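PDB 3T0O: ribonuclease T2 from Homo sapiens, which cleaves single-stranded RNA, preferentially between purine and uridine residues, degrading microbial RNA whose products are then sensed by TLR8 in innate immunity. Local coordinates for residues P35-H41 with A71-I77; W55-L59 with W87-E92. All coordinates share one frame; numbering follows the deposited sequence.

Interaction 1: P35-H41 with A71-I77; sequences PDYWTIH and AYWPDVI
Ile40 and Trp73 meet where the start of strand 39-45 passes the end of helix 66-72, and the isoleucine side chain can be followed outward from its branch point. CB lies 3.8 Å from CG of Trp73 and also approaches the carbonyl oxygen of Tyr72. CG2, placed anti to the backbone N, drops onto one face of the indole: it sits 3.6 Å from the centroid of the five-membered ring, 17° off the normal, a CH-pi contact. CG1, on the other branch, passes close to the carbonyl oxygen of Tyr72, and CD1 touches CE3 of Trp73 and, a little farther off, CB of Tyr72. A backbone bond accompanies this pairing: Ile40 N donates to Tyr72 O at 2.8 Å with an N-H...O angle of 172°.

This is the point in the RNase T2 alpha/beta fold where a strand of the antiparallel sheet carries His41, a predicted active-site residue. NE1 of Trp73 donates to His41 O at 2.9 Å with an N-H...O angle of 134°, and NE1 stands above the carbonyl plane. On the imidazole, CD1 of Ile77 covers one face, 3.8 Å from the ring centroid, while ND1 bonds to Gln174. A water accepts from Thr39 OG1 and donates to the carbonyl oxygens of Ile40 and Pro74, spanning both segments with three bonds. Farther back, the hydroxyl of Tyr37 donates to Ala71 O at 2.7 Å, the acceptor lying at the edge of the phenol ring near its plane.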
loop_
_atom_site.group_PDB
_atom_site.type_symbol
_atom_site.label_atom_id
_atom_site.label_comp_id
_atom_site.label_asym_id
_atom_site.label_seq_id
_atom_site.Cartn_x
_atom_site.Cartn_y
_atom_site.Cartn_z
ATOM N N PRO A 35 -10.533 8.569 -0.380
ATOM C CA PRO A 35 -10.349 8.499 1.102
ATOM C C PRO A 35 -9.231 9.417 1.593
ATOM O O PRO A 35 -8.169 9.496 0.971
ATOM C CB PRO A 35 -9.893 7.034 1.305
ATOM C CG PRO A 35 -10.529 6.299 0.169
ATOM C CD PRO A 35 -10.437 7.241 -1.007
ATOM N N ASP A 36 -9.448 10.017 2.763
ATOM C CA ASP A 36 -8.466 10.897 3.318
ATOM C C ASP A 36 -7.505 10.164 4.265
ATOM O O ASP A 36 -6.974 10.738 5.274
ATOM C CB ASP A 36 -9.172 12.055 4.040
ATOM C CG ASP A 36 -9.948 11.598 5.241
ATOM O OD1 ASP A 36 -10.475 12.467 5.997
ATOM O OD2 ASP A 36 -10.090 10.379 5.454
ATOM N N TYR A 37 -7.124 8.952 3.864
ATOM C CA TYR A 37 -6.146 8.189 4.651
ATOM C C TYR A 37 -5.417 7.240 3.730
ATOM O O TYR A 37 -5.911 6.949 2.642
ATOM C CB TYR A 37 -6.855 7.376 5.753
ATOM C CG TYR A 37 -8.054 6.585 5.332
ATOM C CD1 TYR A 37 -7.926 5.249 4.922
ATOM C CD2 TYR A 37 -9.307 7.132 5.435
ATOM C CE1 TYR A 37 -9.030 4.484 4.609
ATOM C CE2 TYR A 37 -10.408 6.361 5.052
ATOM C CZ TYR A 37 -10.216 5.074 4.610
ATOM O OH TYR A 37 -11.392 4.322 4.353
ATOM N N TRP A 38 -4.215 6.869 4.101
ATOM C CA TRP A 38 -3.452 5.890 3.369
ATOM C C TRP A 38 -4.121 4.575 3.404
ATOM O O TRP A 38 -4.643 4.153 4.445
ATOM C CB TRP A 38 -2.065 5.715 4.035
ATOM C CG TRP A 38 -1.236 6.981 3.853
ATOM C CD1 TRP A 38 -1.323 8.160 4.619
ATOM C CD2 TRP A 38 -0.241 7.210 2.861
ATOM N NE1 TRP A 38 -0.453 9.100 4.086
ATOM C CE2 TRP A 38 0.241 8.544 3.040
ATOM C CE3 TRP A 38 0.308 6.416 1.839
ATOM C CZ2 TRP A 38 1.206 9.110 2.216
ATOM C CZ3 TRP A 38 1.305 6.963 1.025
ATOM C CH2 TRP A 38 1.762 8.306 1.237
ATOM N N THR A 39 -4.160 3.928 2.230
ATOM C CA THR A 39 -4.816 2.608 2.145
ATOM C C THR A 39 -3.848 1.572 1.589
ATOM O O THR A 39 -2.722 1.872 1.160
ATOM C CB THR A 39 -6.050 2.655 1.156
ATOM O OG1 THR A 39 -5.574 3.132 -0.118
ATOM C CG2 THR A 39 -7.050 3.645 1.697
ATOM N N ILE A 40 -4.285 0.288 1.643
ATOM C CA ILE A 40 -3.455 -0.803 1.201
ATOM C C ILE A 40 -3.389 -0.895 -0.297
ATOM O O ILE A 40 -4.431 -0.937 -0.970
ATOM C CB ILE A 40 -4.019 -2.127 1.715
ATOM C CG1 ILE A 40 -4.089 -2.080 3.244
ATOM C CG2 ILE A 40 -3.110 -3.254 1.198
ATOM C CD1 ILE A 40 -4.887 -3.290 3.821
ATOM N N HIS A 41 -2.187 -0.887 -0.848
ATOM C CA HIS A 41 -2.014 -1.303 -2.223
ATOM C C HIS A 41 -1.840 -2.819 -2.279
ATOM O O HIS A 41 -2.636 -3.519 -2.933
ATOM C CB HIS A 41 -0.834 -0.599 -2.782
ATOM C CG HIS A 41 -0.742 -0.776 -4.253
ATOM N ND1 HIS A 41 0.121 -0.033 -5.023
ATOM C CD2 HIS A 41 -1.414 -1.593 -5.094
ATOM C CE1 HIS A 41 0.007 -0.403 -6.289
ATOM N NE2 HIS A 41 -0.923 -1.339 -6.375
ATOM N N ALA A 71 -12.981 -0.769 3.109
ATOM C CA ALA A 71 -12.543 0.449 3.817
ATOM C C ALA A 71 -11.046 0.700 3.665
ATOM O O ALA A 71 -10.633 1.834 3.479
ATOM C CB ALA A 71 -12.821 0.322 5.276
ATOM N N TYR A 72 -10.279 -0.381 3.695
ATOM C CA TYR A 72 -8.832 -0.197 3.813
ATOM C C TYR A 72 -8.134 -0.629 2.566
ATOM O O TYR A 72 -6.923 -0.325 2.418
ATOM C CB TYR A 72 -8.315 -1.111 4.986
ATOM C CG TYR A 72 -8.877 -0.799 6.343
ATOM C CD1 TYR A 72 -9.260 0.465 6.663
ATOM C CD2 TYR A 72 -9.047 -1.828 7.243
ATOM C CE1 TYR A 72 -9.834 0.736 7.957
ATOM C CE2 TYR A 72 -9.624 -1.595 8.496
ATOM C CZ TYR A 72 -9.998 -0.310 8.816
ATOM O OH TYR A 72 -10.528 -0.065 10.102
ATOM N N TRP A 73 -8.804 -1.341 1.671
ATOM C CA TRP A 73 -8.133 -1.831 0.466
ATOM C C TRP A 73 -8.972 -1.443 -0.759
ATOM O O TRP A 73 -9.182 -2.222 -1.679
ATOM C CB TRP A 73 -7.948 -3.334 0.597
ATOM C CG TRP A 73 -6.791 -3.891 -0.179
ATOM C CD1 TRP A 73 -6.298 -3.472 -1.388
ATOM C CD2 TRP A 73 -6.063 -5.068 0.186
ATOM N NE1 TRP A 73 -5.219 -4.297 -1.774
ATOM C CE2 TRP A 73 -5.084 -5.287 -0.816
ATOM C CE3 TRP A 73 -6.104 -5.905 1.324
ATOM C CZ2 TRP A 73 -4.138 -6.400 -0.731
ATOM C CZ3 TRP A 73 -5.166 -6.975 1.388
ATOM C CH2 TRP A 73 -4.213 -7.166 0.391
ATOM N N PRO A 74 -9.382 -0.182 -0.845
ATOM C CA PRO A 74 -10.223 0.190 -1.987
ATOM C C PRO A 74 -9.436 0.325 -3.275
ATOM O O PRO A 74 -8.202 0.445 -3.240
ATOM C CB PRO A 74 -10.708 1.618 -1.615
ATOM C CG PRO A 74 -9.555 2.200 -0.771
ATOM C CD PRO A 74 -9.165 0.959 0.093
ATOM N N ASP A 75 -10.154 0.267 -4.403
ATOM C CA ASP A 75 -9.497 0.411 -5.686
ATOM C C ASP A 75 -9.345 1.853 -6.021
ATOM O O ASP A 75 -10.262 2.495 -6.472
ATOM C CB ASP A 75 -10.302 -0.310 -6.742
ATOM C CG ASP A 75 -9.686 -0.200 -8.122
ATOM O OD1 ASP A 75 -8.654 0.488 -8.257
ATOM O OD2 ASP A 75 -10.259 -0.791 -9.082
ATOM N N VAL A 76 -8.169 2.378 -5.729
ATOM C CA VAL A 76 -7.891 3.801 -5.985
ATOM C C VAL A 76 -6.856 3.995 -7.049
ATOM O O VAL A 76 -6.293 5.105 -7.149
ATOM C CB VAL A 76 -7.499 4.506 -4.665
ATOM C CG1 VAL A 76 -8.700 4.479 -3.708
ATOM C CG2 VAL A 76 -6.242 3.877 -4.028
ATOM N N ILE A 77 -6.698 2.992 -7.914
ATOM C CA ILE A 77 -5.816 3.182 -9.087
ATOM C C ILE A 77 -6.702 3.186 -10.302
ATOM O O ILE A 77 -6.850 4.249 -10.910
ATOM C CB ILE A 77 -4.805 2.090 -9.110
ATOM C CG1 ILE A 77 -3.866 2.272 -7.893
ATOM C CG2 ILE A 77 -3.997 2.230 -10.414
ATOM C CD1 ILE A 77 -2.949 1.171 -7.654
HETATM O O HOH W 1 -6.183 0.967 -1.694
#

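Interaction 2: W55-L59 with W87-E92; sequences WPFNL and WKHEWE. With NAG (2-acetamido-2-deoxy-beta-D-glucopyranose), chain B.
The indole of Trp55 is covered on both faces: CZ2 of Trp91 stands 3.4 Å above the plane on one, and O6 of an N-acetylglucosamine lies at the same height over the other. Trp91 presents its edge, with six-membered centroids 4.9 Å apart and planes at 80°, so the pair is T-shaped. The edge of Trp91 also carries NE1, which donates to Trp55 O at 2.9 Å; that oxygen is only 6° out of the indole plane. One tryptophan is thus held by the other's ring face and carbonyl together.

The Phe57 ring is laid over the helix backbone. Its CG is anti to the backbone N, and one face receives CA of Lys88, 3.9 Å from the ring centroid and 29° off the normal. The peptide joining Trp87 to Lys88 lies over the same face, while the opposite face meets the backbone N of Leu59. CZ touches CB of Trp87, and CD1 touches CB of Trp91. Leu59 CD1 approaches the edge of the Trp87 indole.

These contacts join the loop before helix 66-72 to helix 84-98, which carries Glu90, an active-site residue by similarity. On the outer side, in the conformer described, Glu92 OE2 accepts from Phe57 N at 2.9 Å through its anti lone pair and from Lys88 NZ at 2.8 Å on the syn side but tilted out of the carboxylate plane, the latter a salt bridge one helical turn apart. A water links NZ to Phe57 O. In that conformer, two donors on one carboxylate oxygen, one of them cationic, would be expected to favour the ionised form of Glu92.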
loop_
_atom_site.group_PDB
_atom_site.type_symbol
_atom_site.label_atom_id
_atom_site.label_comp_id
_atom_site.label_asym_id
_atom_site.label_seq_id
_atom_site.Cartn_x
_atom_site.Cartn_y
_atom_site.Cartn_z
ATOM N N TRP A 55 -4.506 -21.052 -9.644
ATOM C CA TRP A 55 -5.140 -20.794 -8.344
ATOM C C TRP A 55 -5.828 -19.442 -8.397
ATOM O O TRP A 55 -5.332 -18.457 -7.901
ATOM C CB TRP A 55 -4.090 -20.794 -7.235
ATOM C CG TRP A 55 -4.597 -20.864 -5.837
ATOM C CD1 TRP A 55 -5.911 -20.815 -5.405
ATOM C CD2 TRP A 55 -3.786 -20.887 -4.656
ATOM N NE1 TRP A 55 -5.943 -20.838 -4.035
ATOM C CE2 TRP A 55 -4.650 -20.880 -3.553
ATOM C CE3 TRP A 55 -2.391 -20.897 -4.441
ATOM C CZ2 TRP A 55 -4.181 -20.950 -2.245
ATOM C CZ3 TRP A 55 -1.919 -20.956 -3.149
ATOM C CH2 TRP A 55 -2.812 -20.943 -2.054
ATOM N N PRO A 56 -6.983 -19.387 -9.039
ATOM C CA PRO A 56 -7.639 -18.117 -9.244
ATOM C C PRO A 56 -8.176 -17.522 -7.953
ATOM O O PRO A 56 -8.523 -18.239 -6.994
ATOM C CB PRO A 56 -8.786 -18.464 -10.184
ATOM C CG PRO A 56 -9.059 -19.936 -9.889
ATOM C CD PRO A 56 -7.700 -20.490 -9.695
ATOM N N PHE A 57 -8.252 -16.203 -7.984
ATOM C CA PHE A 57 -8.953 -15.459 -6.935
ATOM C C PHE A 57 -10.376 -15.982 -6.815
ATOM O O PHE A 57 -11.039 -16.241 -7.827
ATOM C CB PHE A 57 -9.003 -14.005 -7.333
ATOM C CG PHE A 57 -9.634 -13.134 -6.318
ATOM C CD1 PHE A 57 -9.114 -13.060 -5.037
ATOM C CD2 PHE A 57 -10.848 -12.489 -6.598
ATOM C CE1 PHE A 57 -9.741 -12.264 -4.036
ATOM C CE2 PHE A 57 -11.455 -11.676 -5.629
ATOM C CZ PHE A 57 -10.920 -11.534 -4.372
ATOM N N ASN A 58 -10.824 -16.101 -5.567
ATOM C CA ASN A 58 -12.174 -16.569 -5.275
ATOM C C ASN A 58 -12.716 -15.637 -4.168
ATOM O O ASN A 58 -12.404 -15.766 -2.975
ATOM C CB ASN A 58 -12.142 -18.026 -4.834
ATOM C CG ASN A 58 -13.518 -18.565 -4.533
ATOM O OD1 ASN A 58 -14.492 -17.810 -4.574
ATOM N ND2 ASN A 58 -13.618 -19.868 -4.223
ATOM N N LEU A 59 -13.540 -14.693 -4.593
ATOM C CA LEU A 59 -14.087 -13.715 -3.682
ATOM C C LEU A 59 -14.801 -14.347 -2.474
ATOM O O LEU A 59 -14.700 -13.888 -1.342
ATOM C CB LEU A 59 -14.987 -12.769 -4.474
ATOM C CG LEU A 59 -15.538 -11.565 -3.719
ATOM C CD1 LEU A 59 -14.401 -10.654 -3.271
ATOM C CD2 LEU A 59 -16.498 -10.806 -4.720
ATOM N N TRP A 87 -8.564 -6.762 -6.307
ATOM C CA TRP A 87 -8.116 -7.762 -5.340
ATOM C C TRP A 87 -7.719 -9.042 -6.100
ATOM O O TRP A 87 -6.772 -9.721 -5.671
ATOM C CB TRP A 87 -9.286 -8.052 -4.370
ATOM C CG TRP A 87 -9.634 -6.870 -3.612
ATOM C CD1 TRP A 87 -8.812 -5.831 -3.240
ATOM C CD2 TRP A 87 -10.934 -6.562 -3.139
ATOM N NE1 TRP A 87 -9.559 -4.881 -2.532
ATOM C CE2 TRP A 87 -10.853 -5.298 -2.455
ATOM C CE3 TRP A 87 -12.161 -7.204 -3.239
ATOM C CZ2 TRP A 87 -11.984 -4.712 -1.841
ATOM C CZ3 TRP A 87 -13.264 -6.637 -2.635
ATOM C CH2 TRP A 87 -13.178 -5.402 -1.974
ATOM N N LYS A 88 -8.413 -9.351 -7.201
ATOM C CA LYS A 88 -8.069 -10.504 -7.989
ATOM C C LYS A 88 -6.620 -10.295 -8.489
ATOM O O LYS A 88 -5.826 -11.239 -8.477
ATOM C CB LYS A 88 -9.041 -10.625 -9.155
ATOM C CG LYS A 88 -8.618 -11.683 -10.173
ATOM C CD LYS A 88 -9.709 -11.724 -11.267
ATOM C CE LYS A 88 -9.227 -12.388 -12.539
ATOM N NZ LYS A 88 -9.134 -13.853 -12.330
ATOM N N HIS A 89 -6.359 -9.091 -9.025
ATOM C CA HIS A 89 -5.016 -8.778 -9.528
ATOM C C HIS A 89 -3.973 -8.973 -8.432
ATOM O O HIS A 89 -2.936 -9.617 -8.638
ATOM C CB HIS A 89 -4.980 -7.322 -10.030
ATOM C CG HIS A 89 -3.612 -6.842 -10.394
ATOM N ND1 HIS A 89 -3.062 -7.072 -11.632
ATOM C CD2 HIS A 89 -2.697 -6.122 -9.693
ATOM C CE1 HIS A 89 -1.837 -6.567 -11.666
ATOM N NE2 HIS A 89 -1.596 -5.973 -10.514
ATOM N N GLU A 90 -4.273 -8.494 -7.241
ATOM C CA GLU A 90 -3.324 -8.598 -6.145
ATOM C C GLU A 90 -3.130 -10.052 -5.780
ATOM O O GLU A 90 -2.002 -10.477 -5.464
ATOM C CB GLU A 90 -3.778 -7.827 -4.935
ATOM C CG GLU A 90 -3.691 -6.288 -5.256
ATOM C CD GLU A 90 -2.271 -5.790 -5.471
ATOM O OE1 GLU A 90 -1.341 -6.166 -4.717
ATOM O OE2 GLU A 90 -2.087 -5.018 -6.437
ATOM N N TRP A 91 -4.236 -10.809 -5.694
ATOM C CA TRP A 91 -4.088 -12.232 -5.393
ATOM C C TRP A 91 -3.231 -12.964 -6.436
ATOM O O TRP A 91 -2.314 -13.712 -6.116
ATOM C CB TRP A 91 -5.457 -12.920 -5.312
ATOM C CG TRP A 91 -5.241 -14.442 -5.196
ATOM C CD1 TRP A 91 -5.438 -15.383 -6.189
ATOM C CD2 TRP A 91 -4.622 -15.132 -4.109
ATOM N NE1 TRP A 91 -5.080 -16.608 -5.736
ATOM C CE2 TRP A 91 -4.533 -16.482 -4.482
ATOM C CE3 TRP A 91 -4.127 -14.735 -2.859
ATOM C CZ2 TRP A 91 -3.983 -17.480 -3.631
ATOM C CZ3 TRP A 91 -3.642 -15.757 -1.977
ATOM C CH2 TRP A 91 -3.525 -17.073 -2.389
ATOM N N GLU A 92 -3.531 -12.768 -7.706
ATOM C CA GLU A 92 -2.932 -13.567 -8.779
ATOM C C GLU A 92 -1.441 -13.189 -8.946
ATOM O O GLU A 92 -0.538 -14.070 -9.077
ATOM C CB GLU A 92 -3.862 -13.486 -10.026
ATOM C CG GLU A 92 -5.250 -14.125 -9.648
ATOM C CD GLU A 92 -6.312 -14.344 -10.741
ATOM O OE1 GLU A 92 -6.134 -13.866 -11.887
ATOM O OE2 GLU A 92 -7.348 -15.018 -10.444
HETATM C C1 NAG B . -1.392 -23.976 -7.337
HETATM C C2 NAG B . -0.386 -24.894 -6.640
HETATM C C3 NAG B . -1.074 -26.226 -6.285
HETATM C C4 NAG B . -2.398 -26.028 -5.530
HETATM C C5 NAG B . -3.258 -25.054 -6.331
HETATM C C6 NAG B . -4.510 -24.619 -5.558
HETATM C C7 NAG B . 1.953 -24.656 -7.187
HETATM C C8 NAG B . 3.097 -24.916 -8.117
HETATM N N2 NAG B . 0.745 -25.150 -7.534
HETATM O O3 NAG B . -0.218 -27.135 -5.589
HETATM O O4 NAG B . -3.114 -27.241 -5.458
HETATM O O5 NAG B . -2.506 -23.861 -6.482
HETATM O O6 NAG B . -4.087 -24.267 -4.251
HETATM O O7 NAG B . 2.112 -24.047 -6.162
HETATM O O HOH W 2 -10.970 -14.978 -10.502
#

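How the interactions relate
Along the chain the segments alternate: 35-41, 55-59, 71-77, then 87-92, so the two contacts interlock although their centres are 18 Å apart. The centre of interaction 1, which joins strand 39-45 of the antiparallel sheet to the end of helix 66-72, lies about 8 Å from the centre of the chain; that of interaction 2, which fastens a loop to helix 84-98, about 17 Å. They meet directly, since Trp87 NE1 lies 2.8 Å from Trp73 O, a probable hydrogen bond, and His41 O packs 3.4 Å from CD of Glu90. Strand and helix carry predicted active-site His41 and Glu90, assigned by similarity, whose side chains lie about 4 Å apart, as expected for one catalytic site.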